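Local coordinates for uncharacterized protein (Staphylococcus aureus subsp. aureus Mu50, PDB 4QPV) that is of unknown function and belongs to the DUF1672 family, whose unique fold is built on a kinked-helix-beta-beta-beta repeat, at residues S127-K135 / I195-M206. Numbering follows the deposited sequence.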
loop_
_atom_site.group_PDB
_atom_site.type_symbol
_atom_site.label_atom_id
_atom_site.label_comp_id
_atom_site.label_asym_id
_atom_site.label_seq_id
_atom_site.Cartn_x
_atom_site.Cartn_y
_atom_site.Cartn_z
ATOM N N SER A 127 -3.961 7.367 -1.757
ATOM C CA SER A 127 -4.636 6.097 -1.475
ATOM C C SER A 127 -5.158 6.131 -0.023
ATOM O O SER A 127 -6.236 5.617 0.274
ATOM C CB SER A 127 -3.681 4.926 -1.698
ATOM O OG SER A 127 -4.199 3.706 -1.192
ATOM N N GLY A 128 -4.380 6.780 0.858
ATOM C CA GLY A 128 -4.722 6.938 2.270
ATOM C C GLY A 128 -5.935 7.851 2.447
ATOM O O GLY A 128 -6.750 7.651 3.347
ATOM N N PHE A 129 -6.075 8.853 1.559
ATOM C CA PHE A 129 -7.225 9.766 1.559
ATOM C C PHE A 129 -8.469 9.023 1.065
ATOM O O PHE A 129 -9.561 9.205 1.612
ATOM C CB PHE A 129 -6.944 10.987 0.664
ATOM C CG PHE A 129 -6.063 12.069 1.245
ATOM C CD1 PHE A 129 -4.725 11.819 1.543
ATOM C CD2 PHE A 129 -6.553 13.358 1.426
ATOM C CE1 PHE A 129 -3.901 12.838 2.052
ATOM C CE2 PHE A 129 -5.736 14.374 1.940
ATOM C CZ PHE A 129 -4.411 14.110 2.230
ATOM N N GLU A 130 -8.279 8.147 0.055
ATOM C CA GLU A 130 -9.341 7.307 -0.495
ATOM C C GLU A 130 -9.821 6.325 0.560
ATOM O O GLU A 130 -11.028 6.111 0.682
ATOM C CB GLU A 130 -8.898 6.573 -1.772
ATOM C CG GLU A 130 -8.735 7.479 -2.989
ATOM C CD GLU A 130 -9.957 8.212 -3.528
ATOM O OE1 GLU A 130 -11.079 8.005 -3.011
ATOM O OE2 GLU A 130 -9.791 8.969 -4.512
ATOM N N TYR A 131 -8.881 5.797 1.381
ATOM C CA TYR A 131 -9.249 4.915 2.485
ATOM C C TYR A 131 -10.169 5.648 3.447
ATOM O O TYR A 131 -11.247 5.141 3.750
ATOM C CB TYR A 131 -8.017 4.385 3.222
ATOM C CG TYR A 131 -8.392 3.676 4.510
ATOM C CD1 TYR A 131 -9.037 2.437 4.486
ATOM C CD2 TYR A 131 -8.189 4.285 5.749
ATOM C CE1 TYR A 131 -9.413 1.794 5.668
ATOM C CE2 TYR A 131 -8.557 3.648 6.935
ATOM C CZ TYR A 131 -9.161 2.401 6.888
ATOM O OH TYR A 131 -9.506 1.775 8.058
ATOM N N ARG A 132 -9.752 6.831 3.923
ATOM C CA ARG A 132 -10.573 7.624 4.840
ATOM C C ARG A 132 -11.953 7.925 4.243
ATOM O O ARG A 132 -12.958 7.724 4.925
ATOM C CB ARG A 132 -9.862 8.926 5.220
ATOM C CG ARG A 132 -10.690 9.769 6.175
ATOM C CD ARG A 132 -9.977 11.041 6.539
ATOM N NE ARG A 132 -10.826 11.849 7.407
ATOM C CZ ARG A 132 -10.525 13.074 7.827
ATOM N NH1 ARG A 132 -9.379 13.644 7.469
ATOM N NH2 ARG A 132 -11.370 13.743 8.598
ATOM N N ALA A 133 -12.011 8.341 2.961
ATOM C CA ALA A 133 -13.286 8.682 2.299
ATOM C C ALA A 133 -14.264 7.484 2.209
ATOM O O ALA A 133 -15.469 7.703 2.098
ATOM C CB ALA A 133 -13.029 9.240 0.910
ATOM N N HIS A 134 -13.749 6.240 2.272
ATOM C CA HIS A 134 -14.560 5.006 2.196
ATOM C C HIS A 134 -14.218 4.050 3.344
ATOM O O HIS A 134 -14.328 2.837 3.171
ATOM C CB HIS A 134 -14.299 4.287 0.856
ATOM C CG HIS A 134 -14.593 5.128 -0.341
ATOM N ND1 HIS A 134 -15.862 5.182 -0.887
ATOM C CD2 HIS A 134 -13.774 5.941 -1.050
ATOM C CE1 HIS A 134 -15.780 6.029 -1.900
ATOM N NE2 HIS A 134 -14.541 6.510 -2.037
ATOM N N LYS A 135 -13.833 4.600 4.521
ATOM C CA LYS A 135 -13.346 3.830 5.675
ATOM C C LYS A 135 -14.298 2.721 6.128
ATOM O O LYS A 135 -13.869 1.572 6.210
ATOM C CB LYS A 135 -13.016 4.765 6.860
ATOM C CG LYS A 135 -12.308 4.049 8.002
ATOM C CD LYS A 135 -11.987 4.976 9.180
ATOM C CE LYS A 135 -10.923 4.400 10.074
ATOM N NZ LYS A 135 -11.266 3.041 10.563
ATOM N N ILE A 195 -7.115 17.462 5.339
ATOM C CA ILE A 195 -6.665 16.599 6.453
ATOM C C ILE A 195 -7.386 16.902 7.797
ATOM O O ILE A 195 -7.928 15.990 8.418
ATOM C CB ILE A 195 -5.118 16.644 6.647
ATOM C CG1 ILE A 195 -4.359 16.192 5.359
ATOM C CG2 ILE A 195 -4.690 15.810 7.868
ATOM C CD1 ILE A 195 -2.782 16.532 5.338
ATOM N N LYS A 196 -7.379 18.167 8.232
ATOM C CA LYS A 196 -7.921 18.572 9.529
ATOM C C LYS A 196 -9.448 18.719 9.560
ATOM O O LYS A 196 -9.994 18.969 10.634
ATOM C CB LYS A 196 -7.257 19.880 9.995
ATOM C CG LYS A 196 -5.814 19.688 10.479
ATOM C CD LYS A 196 -5.163 21.026 10.818
ATOM C CE LYS A 196 -3.709 20.894 11.200
ATOM N NZ LYS A 196 -3.085 22.222 11.447
ATOM N N GLU A 197 -10.141 18.528 8.423
ATOM C CA GLU A 197 -11.599 18.648 8.355
ATOM C C GLU A 197 -12.282 17.492 9.053
ATOM O O GLU A 197 -11.671 16.437 9.224
ATOM C CB GLU A 197 -12.080 18.698 6.889
ATOM C CG GLU A 197 -11.705 19.974 6.151
ATOM C CD GLU A 197 -12.269 21.245 6.749
ATOM O OE1 GLU A 197 -13.481 21.273 7.064
ATOM O OE2 GLU A 197 -11.486 22.203 6.937
ATOM N N ASP A 198 -13.567 17.669 9.418
ATOM C CA ASP A 198 -14.365 16.585 9.996
ATOM C C ASP A 198 -14.679 15.603 8.864
ATOM O O ASP A 198 -14.500 15.961 7.701
ATOM C CB ASP A 198 -15.637 17.110 10.699
ATOM C CG ASP A 198 -16.558 17.960 9.846
ATOM O OD1 ASP A 198 -17.142 17.424 8.886
ATOM O OD2 ASP A 198 -16.746 19.145 10.180
ATOM N N ASP A 199 -15.130 14.383 9.188
ATOM C CA ASP A 199 -15.375 13.350 8.182
ATOM C C ASP A 199 -16.367 13.753 7.095
ATOM O O ASP A 199 -16.099 13.465 5.922
ATOM C CB ASP A 199 -15.817 12.031 8.821
ATOM C CG ASP A 199 -14.658 11.152 9.267
ATOM O OD1 ASP A 199 -13.508 11.399 8.824
ATOM O OD2 ASP A 199 -14.900 10.207 10.032
ATOM N N LYS A 200 -17.483 14.419 7.460
ATOM C CA LYS A 200 -18.484 14.857 6.481
ATOM C C LYS A 200 -17.861 15.869 5.517
ATOM O O LYS A 200 -17.981 15.683 4.300
ATOM C CB LYS A 200 -19.743 15.421 7.165
ATOM C CG LYS A 200 -20.707 14.313 7.565
ATOM C CD LYS A 200 -22.075 14.829 7.997
ATOM C CE LYS A 200 -23.008 13.683 8.312
ATOM N NZ LYS A 200 -24.271 14.152 8.936
ATOM N N SER A 201 -17.160 16.896 6.062
ATOM C CA SER A 201 -16.476 17.928 5.277
ATOM C C SER A 201 -15.361 17.303 4.431
ATOM O O SER A 201 -15.134 17.738 3.304
ATOM C CB SER A 201 -15.910 19.013 6.190
ATOM O OG SER A 201 -15.124 19.954 5.476
ATOM N N PHE A 202 -14.671 16.276 4.976
ATOM C CA PHE A 202 -13.590 15.585 4.268
ATOM C C PHE A 202 -14.129 14.891 3.027
ATOM O O PHE A 202 -13.555 15.034 1.948
ATOM C CB PHE A 202 -12.877 14.564 5.173
ATOM C CG PHE A 202 -11.779 13.798 4.462
ATOM C CD1 PHE A 202 -10.496 14.325 4.359
ATOM C CD2 PHE A 202 -12.041 12.568 3.861
ATOM C CE1 PHE A 202 -9.487 13.624 3.689
ATOM C CE2 PHE A 202 -11.040 11.879 3.172
ATOM C CZ PHE A 202 -9.761 12.399 3.110
ATOM N N ARG A 203 -15.221 14.132 3.189
ATOM C CA ARG A 203 -15.848 13.379 2.107
ATOM C C ARG A 203 -16.385 14.324 1.029
ATOM O O ARG A 203 -16.185 14.040 -0.152
ATOM C CB ARG A 203 -16.942 12.439 2.637
ATOM C CG ARG A 203 -16.368 11.234 3.414
ATOM C CD ARG A 203 -17.425 10.179 3.743
ATOM N NE ARG A 203 -18.501 10.722 4.581
ATOM C CZ ARG A 203 -18.547 10.634 5.909
ATOM N NH1 ARG A 203 -17.588 9.997 6.575
ATOM N NH2 ARG A 203 -19.558 11.170 6.579
ATOM N N ASP A 204 -16.984 15.472 1.431
ATOM C CA ASP A 204 -17.468 16.513 0.511
ATOM C C ASP A 204 -16.285 17.101 -0.283
ATOM O O ASP A 204 -16.381 17.277 -1.500
ATOM C CB ASP A 204 -18.199 17.640 1.293
ATOM C CG ASP A 204 -19.641 17.348 1.692
ATOM O OD1 ASP A 204 -20.092 16.194 1.512
ATOM O OD2 ASP A 204 -20.315 18.272 2.195
ATOM N N GLY A 205 -15.185 17.358 0.416
ATOM C CA GLY A 205 -13.950 17.892 -0.159
ATOM C C GLY A 205 -13.341 16.984 -1.213
ATOM O O GLY A 205 -12.897 17.463 -2.263
HETATM N N MSE A 206 -13.340 15.658 -0.939
HETATM C CA MSE A 206 -12.840 14.610 -1.842
HETATM C C MSE A 206 -13.677 14.571 -3.123
HETATM O O MSE A 206 -13.111 14.440 -4.211
HETATM C CB MSE A 206 -12.862 13.232 -1.154
HETATM C CG MSE A 206 -11.738 13.040 -0.146
HETATM SE SE MSE A 206 -9.944 13.078 -0.912
HETATM C CE MSE A 206 -9.950 11.322 -1.699
HETATM O O HOH W 1 -14.875 8.467 6.681
#
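R132 reaches from the last turn of helix 116-133 and stacks flat on the F202 ring of helix 199-212. This is a helix-helix packing contact within the DUF1672 fold, which has a kinked-helix-beta-beta-beta repeat. The two short helical segments cross at -124°, with axes 10.0 Å apart. The guanidinium and ring planes are 12° apart, and the cation-pi contact is off-centre. R132 CD sits over the middle of the ring, 3.5 Å from the F202 centroid, in a CH-pi contact. With chi1 at -180°, R132 CG points opposite the backbone N, and the chain runs extended to NE, which lays CD and the guanidinium over one ring face.

The guanidinium edge makes four hydrogen bonds. NE and NH2 of R132 grip D199 side-on, both at OD1, in a salt bridge; the NE bond is 3.1 Å. R132 NH2 also donates to E197 O at 2.8 Å, and R132 NH1 to I195 O at 2.9 Å. The carbonyl bonds tie the loop before helix 199-212 to R132, and the D199 bonds hold the first turn of the helix. Together they fix the guanidinium's rotation. D198 is the N-cap of that helix; its OD1 accepts from S201 N.

Next to the stack, F129 CD2 meets F202 CE1 at 3.7 Å, and F129 CZ touches I195 CG1. I90 of strand 90-98 packs against F129, R132 and I195. Selenomethionine M206 places SE at the F129 ring edge, a Met-aromatic contact. M206 CE lies 3.6 Å from E130 CD, while E130 OE2 forms a salt bridge with K210 NZ. A water bridges the two helices: it donates to R132 O at 2.7 Å and accepts from R203 NH1.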